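Local coordinates for SusD-like carbohydrate binding protein BF1063 (Bacteroides fragilis NCTC 9343, PDB 3I4G) that probably binds carbohydrate at the outer membrane, as a SusD-family protein of a glycan-uptake system, at residues F293-P298 against D303-P308. Sequence-based numbering, arbitrary orientation.
Sequences FKDGTP and DPRYDP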
ATOM      1  N   PHE A 293     -11.215   2.071  21.099  1.00  9.19           N
ATOM      2  CA  PHE A 293     -10.676   1.968  22.424  1.00  9.44           C
ATOM      3  C   PHE A 293     -10.327   0.488  22.626  1.00  8.84           C
ATOM      4  O   PHE A 293     -10.778  -0.402  21.898  1.00 10.72           O
ATOM      5  CB  PHE A 293     -11.693   2.425  23.479  1.00  9.59           C
ATOM      6  CG  PHE A 293     -11.917   3.913  23.504  1.00  9.11           C
ATOM      7  CD1 PHE A 293     -10.907   4.766  23.935  1.00 12.17           C
ATOM      8  CD2 PHE A 293     -13.136   4.461  23.174  1.00 12.78           C
ATOM      9  CE1 PHE A 293     -11.132   6.136  23.988  1.00 12.11           C
ATOM     10  CE2 PHE A 293     -13.340   5.831  23.212  1.00 12.95           C
ATOM     11  CZ  PHE A 293     -12.346   6.653  23.617  1.00 11.65           C
ATOM     12  N   LYS A 294      -9.560   0.206  23.669  1.00 10.30           N
ATOM     13  CA  LYS A 294      -9.113  -1.155  23.975  1.00 12.13           C
ATOM     14  C   LYS A 294     -10.256  -2.139  24.197  1.00 11.53           C
ATOM     15  O   LYS A 294     -10.082  -3.335  23.934  1.00 12.17           O
ATOM     16  CB  LYS A 294      -8.219  -1.132  25.216  1.00 13.61           C
ATOM     17  CG  LYS A 294      -6.876  -0.597  24.930  1.00 16.34           C
ATOM     18  CD  LYS A 294      -5.908  -1.641  24.523  1.00 19.41           C
ATOM     19  CE  LYS A 294      -5.409  -2.453  25.713  1.00 16.48           C
ATOM     20  NZ  LYS A 294      -4.287  -3.337  25.242  1.00 22.67           N
ATOM     21  N   ASP A 295     -11.408  -1.681  24.688  1.00 11.79           N
ATOM     22  CA  ASP A 295     -12.567  -2.575  24.852  1.00 12.63           C
ATOM     23  C   ASP A 295     -13.365  -2.789  23.563  1.00 11.60           C
ATOM     24  O   ASP A 295     -14.433  -3.402  23.570  1.00 12.83           O
ATOM     25  CB  ASP A 295     -13.495  -2.067  25.986  1.00 12.23           C
ATOM     26  CG  ASP A 295     -14.257  -0.825  25.622  1.00 16.80           C
ATOM     27  OD1 ASP A 295     -13.980  -0.193  24.565  1.00 13.08           O
ATOM     28  OD2 ASP A 295     -15.179  -0.469  26.400  1.00 16.05           O
ATOM     29  N   GLY A 296     -12.855  -2.270  22.448  1.00 11.15           N
ATOM     30  CA  GLY A 296     -13.476  -2.485  21.150  1.00 11.48           C
ATOM     31  C   GLY A 296     -14.575  -1.523  20.767  1.00 13.62           C
ATOM     32  O   GLY A 296     -15.188  -1.670  19.700  1.00 15.60           O
ATOM     33  N   THR A 297     -14.855  -0.565  21.633  1.00 12.49           N
ATOM     34  CA  THR A 297     -15.880   0.422  21.352  1.00 13.35           C
ATOM     35  C   THR A 297     -15.253   1.566  20.515  1.00 12.22           C
ATOM     36  O   THR A 297     -14.029   1.752  20.519  1.00 12.09           O
ATOM     37  CB  THR A 297     -16.541   0.973  22.626  1.00 14.05           C
ATOM     38  OG1 THR A 297     -15.560   1.566  23.469  1.00 13.99           O
ATOM     39  CG2 THR A 297     -17.230  -0.140  23.392  1.00 17.78           C
ATOM     40  N   PRO A 298     -16.074   2.295  19.740  1.00 11.78           N
ATOM     41  CA  PRO A 298     -15.541   3.335  18.863  1.00 12.59           C
ATOM     42  C   PRO A 298     -14.978   4.498  19.620  1.00 11.04           C
ATOM     43  O   PRO A 298     -15.456   4.863  20.706  1.00 12.54           O
ATOM     44  CB  PRO A 298     -16.758   3.809  18.051  1.00 14.64           C
ATOM     45  CG  PRO A 298     -17.822   2.821  18.305  1.00 18.05           C
ATOM     46  CD  PRO A 298     -17.541   2.124  19.579  1.00 13.12           C
ATOM     47  N   ASP A 303     -15.300  11.041  25.033  1.00 13.55           N
ATOM     48  CA  ASP A 303     -15.243   9.956  25.974  1.00 12.22           C
ATOM     49  C   ASP A 303     -14.154  10.250  26.966  1.00 15.24           C
ATOM     50  O   ASP A 303     -13.074  10.709  26.582  1.00 13.08           O
ATOM     51  CB  ASP A 303     -14.979   8.676  25.201  1.00 14.29           C
ATOM     52  CG  ASP A 303     -15.099   7.445  26.056  1.00 15.33           C
ATOM     53  OD1 ASP A 303     -14.261   7.239  26.947  1.00 13.31           O
ATOM     54  OD2 ASP A 303     -16.008   6.635  25.766  1.00 17.24           O
ATOM     55  N   PRO A 304     -14.401   9.984  28.260  1.00 15.36           N
ATOM     56  CA  PRO A 304     -13.380  10.318  29.255  1.00 16.45           C
ATOM     57  C   PRO A 304     -12.063   9.551  29.119  1.00 17.57           C
ATOM     58  O   PRO A 304     -11.069   9.960  29.742  1.00 17.25           O
ATOM     59  CB  PRO A 304     -14.060   9.997  30.608  1.00 17.59           C
ATOM     60  CG  PRO A 304     -15.299   9.287  30.306  1.00 21.67           C
ATOM     61  CD  PRO A 304     -15.640   9.459  28.868  1.00 17.79           C
ATOM     62  N   ARG A 305     -12.044   8.454  28.355  1.00 13.62           N
ATOM     63  CA  ARG A 305     -10.799   7.726  28.100  1.00 12.89           C
ATOM     64  C   ARG A 305      -9.851   8.484  27.160  1.00 11.49           C
ATOM     65  O   ARG A 305      -8.661   8.154  27.096  1.00 14.67           O
ATOM     66  CB  ARG A 305     -11.080   6.349  27.509  1.00 13.88           C
ATOM     67  CG  ARG A 305     -11.712   5.406  28.517  1.00 15.21           C
ATOM     68  CD  ARG A 305     -12.201   4.167  27.871  1.00 12.84           C
ATOM     69  NE  ARG A 305     -13.389   4.439  27.082  1.00 12.52           N
ATOM     70  CZ  ARG A 305     -14.026   3.507  26.407  1.00 11.96           C
ATOM     71  NH1 ARG A 305     -13.560   2.286  26.397  1.00 15.50           N
ATOM     72  NH2 ARG A 305     -15.116   3.805  25.731  1.00 16.06           N
ATOM     73  N   TYR A 306     -10.361   9.454  26.385  1.00 12.27           N
ATOM     74  CA  TYR A 306      -9.492  10.280  25.545  1.00 13.32           C
ATOM     75  C   TYR A 306      -8.556  11.113  26.413  1.00 13.04           C
ATOM     76  O   TYR A 306      -9.006  11.892  27.271  1.00 14.09           O
ATOM     77  CB  TYR A 306     -10.300  11.184  24.632  1.00 12.66           C
ATOM     78  CG  TYR A 306      -9.491  12.276  23.984  1.00 10.45           C
ATOM     79  CD1 TYR A 306      -8.428  11.953  23.184  1.00 10.52           C
ATOM     80  CD2 TYR A 306      -9.791  13.616  24.166  1.00 11.76           C
ATOM     81  CE1 TYR A 306      -7.644  12.962  22.573  1.00 10.25           C
ATOM     82  CE2 TYR A 306      -9.030  14.623  23.563  1.00 11.46           C
ATOM     83  CZ  TYR A 306      -7.956  14.277  22.768  1.00 11.95           C
ATOM     84  OH  TYR A 306      -7.271  15.329  22.173  1.00 11.84           O
ATOM     85  N   ASP A 307      -7.258  10.949  26.176  1.00 12.97           N
ATOM     86  CA  ASP A 307      -6.237  11.658  26.942  1.00 14.01           C
ATOM     87  C   ASP A 307      -5.367  12.438  25.989  1.00 11.38           C
ATOM     88  O   ASP A 307      -4.522  11.836  25.312  1.00 12.07           O
ATOM     89  CB  ASP A 307      -5.361  10.672  27.712  1.00 13.81           C
ATOM     90  CG  ASP A 307      -4.441  11.357  28.715  1.00 20.72           C
ATOM     91  OD1 ASP A 307      -4.176  12.562  28.563  1.00 16.58           O
ATOM     92  OD2 ASP A 307      -4.011  10.670  29.671  1.00 21.88           O
ATOM     93  N   PRO A 308      -5.546  13.767  25.912  1.00 10.94           N
ATOM     94  CA  PRO A 308      -4.726  14.579  25.011  1.00 12.52           C
ATOM     95  C   PRO A 308      -3.238  14.559  25.353  1.00 12.71           C
ATOM     96  O   PRO A 308      -2.452  14.889  24.481  1.00 13.22           O
ATOM     97  CB  PRO A 308      -5.297  16.006  25.152  1.00 14.48           C
ATOM     98  CG  PRO A 308      -6.169  15.983  26.233  1.00 16.11           C
ATOM     99  CD  PRO A 308      -6.552  14.595  26.609  1.00 12.98           C
TER
HETATM  100  O   HOH W   1     -11.129   0.742  26.815  1.00 18.29           O
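A cation-pi stack between two Asx turns joins Phe293 to Arg305 in the surface loop that links helix 285-288 to helix 317-322. The Arg305 guanidinium lies almost flat on one face of the Phe293 ring, the planes 17° apart and Arg305 CZ 3.9 Å from the centroid of the Phe293 ring. A bend at chi3 (-72°) turns the end of the arginine over the ring, while Arg305 CB packs against Phe293 CE1 at the far rim.

Asp303, gripped side-on, does much to fix the rotation of the guanidinium: Arg305 NE reaches Asp303 OD1 at 2.9 Å and NH2 reaches OD2 of the same carboxylate at 3.0 Å, both nearly straight and in the guanidinium plane. Asp303 OD1 also accepts from the backbone N of Arg305, closing its own Asx turn, and CB of Asp303 rests 3.7 Å from Phe293 CZ.

The other turn approaches the guanidinium edge. Arg305 NH1 makes a weak, bent salt-bridge bond to Asp295 OD1 (3.1 Å), the carboxylate standing nearly upright to the guanidinium, and Arg305 NH2 donates to Thr297 OG1 at 3.2 Å. That hydroxyl in turn donates to Asp295 OD1 (2.6 Å), which also accepts from Thr297 N to close the second Asx turn, and a water bridges Arg305 NH1 to Asp295 N. The two carboxylates probably offset the arginine's charge. Cation-pi stack and salt-bridge network together tie two Asx turns of one loop.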